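Long-range contact in galactose-binding like protein (Bacteroides thetaiotaomicron, PDB 7M1A), which is a SusE-like protein with a galactose-binding-like, calcium-binding domain, probably acting in carbohydrate recognition and possibly in glycan breakdown: residues A[94-99]-A[107-112]. Numbering follows the deposited sequence.
Sequences WGCATE and DQWVKL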
ATOM      1  N   TRP A  94     -17.075  -6.441  -1.989  1.00  5.59           N
ATOM      2  CA  TRP A  94     -17.776  -5.344  -2.670  1.00  6.25           C
ATOM      3  C   TRP A  94     -16.893  -4.912  -3.845  1.00  6.63           C
ATOM      4  O   TRP A  94     -15.659  -5.114  -3.865  1.00  6.85           O
ATOM      5  CB  TRP A  94     -18.014  -4.105  -1.770  1.00  7.97           C
ATOM      6  CG  TRP A  94     -18.932  -4.320  -0.627  1.00  6.91           C
ATOM      7  CD1 TRP A  94     -18.799  -5.227   0.416  1.00  8.23           C
ATOM      8  CD2 TRP A  94     -20.184  -3.653  -0.417  1.00  8.33           C
ATOM      9  NE1 TRP A  94     -19.843  -5.016   1.361  1.00  8.61           N
ATOM     10  CE2 TRP A  94     -20.718  -4.093   0.820  1.00  9.76           C
ATOM     11  CE3 TRP A  94     -20.904  -2.755  -1.220  1.00  8.40           C
ATOM     12  CZ2 TRP A  94     -21.961  -3.594   1.272  1.00  9.96           C
ATOM     13  CZ3 TRP A  94     -22.100  -2.204  -0.737  1.00 10.75           C
ATOM     14  CH2 TRP A  94     -22.598  -2.629   0.504  1.00  8.85           C
ATOM     15  N   GLY A  95     -17.503  -4.314  -4.887  1.00  7.55           N
ATOM     16  CA  GLY A  95     -16.735  -3.881  -6.031  1.00  8.69           C
ATOM     17  C   GLY A  95     -17.310  -2.631  -6.680  1.00  8.10           C
ATOM     18  O   GLY A  95     -18.439  -2.164  -6.344  1.00  7.96           O
ATOM     19  N   CYS A  96     -16.455  -1.945  -7.467  1.00  7.31           N
ATOM     20  CA  CYS A  96     -16.949  -0.886  -8.345  1.00  8.63           C
ATOM     21  C   CYS A  96     -16.085  -0.843  -9.595  1.00  6.74           C
ATOM     22  O   CYS A  96     -15.059  -1.479  -9.682  1.00  7.36           O
ATOM     23  CB  CYS A  96     -17.044   0.479  -7.652  1.00  9.52           C
ATOM     24  SG  CYS A  96     -15.448   1.135  -7.072  1.00  9.16           S
ATOM     25  N   ALA A  97     -16.547  -0.066 -10.593  1.00  9.44           N
ATOM     26  CA  ALA A  97     -15.942  -0.023 -11.892  1.00  8.49           C
ATOM     27  C   ALA A  97     -15.109   1.219 -12.131  1.00  9.36           C
ATOM     28  O   ALA A  97     -14.319   1.207 -13.090  1.00 11.47           O
ATOM     29  CB  ALA A  97     -16.950  -0.133 -13.036  1.00 11.15           C
ATOM     30  N   THR A  98     -15.382   2.297 -11.395  1.00  8.49           N
ATOM     31  CA  THR A  98     -14.647   3.542 -11.687  1.00  7.79           C
ATOM     32  C   THR A  98     -13.894   3.976 -10.414  1.00  7.49           C
ATOM     33  O   THR A  98     -14.148   3.483  -9.292  1.00 10.43           O
ATOM     34  CB  THR A  98     -15.578   4.663 -12.180  1.00  9.94           C
ATOM     35  OG1 THR A  98     -16.466   5.168 -11.187  1.00  9.67           O
ATOM     36  CG2 THR A  98     -16.361   4.319 -13.449  1.00 10.76           C
ATOM     37  N   GLU A  99     -12.950   4.940 -10.594  1.00  8.13           N
ATOM     38  CA  GLU A  99     -12.043   5.261  -9.526  1.00  6.84           C
ATOM     39  C   GLU A  99     -12.747   5.424  -8.190  1.00  6.56           C
ATOM     40  O   GLU A  99     -13.670   6.282  -8.030  1.00  7.74           O
ATOM     41  CB  GLU A  99     -11.421   6.626  -9.857  1.00  9.64           C
ATOM     42  CG  GLU A  99     -10.213   6.922  -8.995  1.00  9.47           C
ATOM     43  CD  GLU A  99      -9.046   5.931  -9.198  1.00  9.29           C
ATOM     44  OE1 GLU A  99      -8.617   5.762 -10.363  1.00 13.29           O
ATOM     45  OE2 GLU A  99      -8.603   5.349  -8.210  1.00 11.08           O
ATOM     46  N   ASP A 107     -20.932   4.778  -1.090  1.00  9.24           N
ATOM     47  CA  ASP A 107     -21.948   5.137  -2.040  1.00  9.44           C
ATOM     48  C   ASP A 107     -21.787   4.472  -3.402  1.00  9.07           C
ATOM     49  O   ASP A 107     -22.805   4.106  -4.013  1.00 12.58           O
ATOM     50  CB  ASP A 107     -22.047   6.671  -2.197  1.00 13.08           C
ATOM     51  CG  ASP A 107     -22.660   7.363  -0.982  1.00 13.23           C
ATOM     52  OD1 ASP A 107     -23.331   6.702  -0.149  1.00 18.08           O
ATOM     53  OD2 ASP A 107     -22.554   8.595  -0.929  1.00 13.63           O
ATOM     54  N   GLN A 108     -20.568   4.487  -4.013  1.00  9.08           N
ATOM     55  CA  GLN A 108     -20.410   4.037  -5.370  1.00  9.32           C
ATOM     56  C   GLN A 108     -20.317   2.486  -5.458  1.00  7.37           C
ATOM     57  O   GLN A 108     -20.183   1.960  -6.581  1.00  8.65           O
ATOM     58  CB  GLN A 108     -19.189   4.637  -6.086  1.00 10.13           C
ATOM     59  CG  GLN A 108     -17.870   4.018  -5.676  1.00  9.88           C
ATOM     60  CD  GLN A 108     -16.735   4.985  -5.938  1.00  9.72           C
ATOM     61  OE1 GLN A 108     -16.415   5.785  -5.071  1.00  8.89           O
ATOM     62  NE2 GLN A 108     -16.175   4.906  -7.149  1.00  9.67           N
ATOM     63  N   TRP A 109     -20.171   1.756  -4.315  1.00  8.96           N
ATOM     64  CA  TRP A 109     -19.777   0.294  -4.277  1.00  8.71           C
ATOM     65  C   TRP A 109     -21.050  -0.555  -4.328  1.00  8.59           C
ATOM     66  O   TRP A 109     -22.100  -0.183  -3.762  1.00  9.79           O
ATOM     67  CB  TRP A 109     -18.986   0.079  -2.984  1.00  9.17           C
ATOM     68  CG  TRP A 109     -17.674   0.807  -2.961  1.00  6.42           C
ATOM     69  CD1 TRP A 109     -17.457   2.059  -2.501  1.00  9.26           C
ATOM     70  CD2 TRP A 109     -16.434   0.253  -3.369  1.00  8.49           C
ATOM     71  NE1 TRP A 109     -16.103   2.362  -2.665  1.00  7.54           N
ATOM     72  CE2 TRP A 109     -15.448   1.246  -3.158  1.00  8.29           C
ATOM     73  CE3 TRP A 109     -16.080  -1.015  -3.912  1.00  8.59           C
ATOM     74  CZ2 TRP A 109     -14.102   1.020  -3.445  1.00  9.04           C
ATOM     75  CZ3 TRP A 109     -14.742  -1.224  -4.179  1.00  8.63           C
ATOM     76  CH2 TRP A 109     -13.780  -0.208  -3.977  1.00  8.31           C
ATOM     77  N   VAL A 110     -20.876  -1.770  -4.893  1.00  8.78           N
ATOM     78  CA  VAL A 110     -21.927  -2.733  -4.947  1.00  9.46           C
ATOM     79  C   VAL A 110     -21.451  -3.998  -4.245  1.00  7.55           C
ATOM     80  O   VAL A 110     -20.302  -4.419  -4.347  1.00  9.14           O
ATOM     81  CB  VAL A 110     -22.329  -2.961  -6.424  1.00 15.14           C
ATOM     82  CG1 VAL A 110     -23.349  -4.076  -6.600  1.00 21.20           C
ATOM     83  CG2 VAL A 110     -22.997  -1.685  -6.953  1.00 20.59           C
ATOM     84  N   LYS A 111     -22.349  -4.630  -3.490  1.00  9.17           N
ATOM     85  CA  LYS A 111     -21.981  -5.827  -2.724  1.00  8.83           C
ATOM     86  C   LYS A 111     -22.073  -7.041  -3.658  1.00  8.36           C
ATOM     87  O   LYS A 111     -23.104  -7.286  -4.261  1.00 10.84           O
ATOM     88  CB  LYS A 111     -22.878  -6.048  -1.498  1.00  9.50           C
ATOM     89  CG  LYS A 111     -22.415  -7.259  -0.658  1.00 12.01           C
ATOM     90  CD  LYS A 111     -23.131  -7.373   0.686  1.00 16.10           C
ATOM     91  CE  LYS A 111     -24.616  -7.623   0.532  1.00 20.16           C
ATOM     92  NZ  LYS A 111     -25.196  -7.869   1.853  1.00 22.78           N
ATOM     93  N   LEU A 112     -20.939  -7.725  -3.820  1.00  8.07           N
ATOM     94  CA  LEU A 112     -20.780  -8.817  -4.794  1.00  8.17           C
ATOM     95  C   LEU A 112     -21.115 -10.143  -4.114  1.00  6.96           C
ATOM     96  O   LEU A 112     -21.760 -11.030  -4.718  1.00 10.19           O
ATOM     97  CB  LEU A 112     -19.375  -8.811  -5.358  1.00  7.70           C
ATOM     98  CG  LEU A 112     -19.020  -7.539  -6.166  1.00  8.93           C
ATOM     99  CD1 LEU A 112     -17.487  -7.707  -6.341  1.00  9.59           C
ATOM    100  CD2 LEU A 112     -19.660  -7.613  -7.543  1.00 12.91           C
TER
HETATM  101  O   HOH W   1     -17.421   3.300  -9.426  1.00 10.68           O
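Trp94 lies over the start of Lys111 where strands 88-96 and 110-116 pair as an antiparallel beta-hairpin of the galactose-binding-like domain. Trp94 and Lys111 form a non-hydrogen-bonded pair with side chains on one sheet face, and Lys111 CB sits 3.6 Å from the centroid of the Trp94 six-membered ring, only 6° off its normal, a CH-pi contact. With CG anti to the backbone N (chi1 -176°), the lysine chain runs obliquely across the ring, CG passing near Trp94 CE2 and NE1 and CD near CZ2. Three methylenes in a row (CB, CG, CD) give the indole an apolar surface, while the amine end reaches on to a salt bridge with Asp114. At the ring's edge Trp94 CZ3 meets Trp109 O at 3.6 Å. An alanine in place of Trp94 would probably strip the Lys111 methylenes of their aromatic cover and leave a gap beside Trp109 CB.

Next along the ladder, Gly95 N and Val110 O, 2.9 Å apart, share one hydrogen bond, and Val110 N returns another to Gly95 O. Glycine fits here because a beta carbon would probably press on Leu112 CD1, which packs 3.7 Å from Gly95 N. Beyond this pair Cys96 SG rests 3.6 Å from the centroid of the Trp109 six-membered ring, over the face; chi1 of 62° holds the sulfur between backbone N and carbonyl carbon. Tyr153 and Arg155 of strand 151-158 also pack on this buried indole.

Farther out, Glu92 accepts from Trp94 NE1. Gln108 spans the mouth of the loop, its OE1 taken by Asn101 N. Its NE2 bonds to water 1, which also accepts from Thr98 N, and to Glu99 O at 3.0 Å, approaching from above that carbonyl's plane.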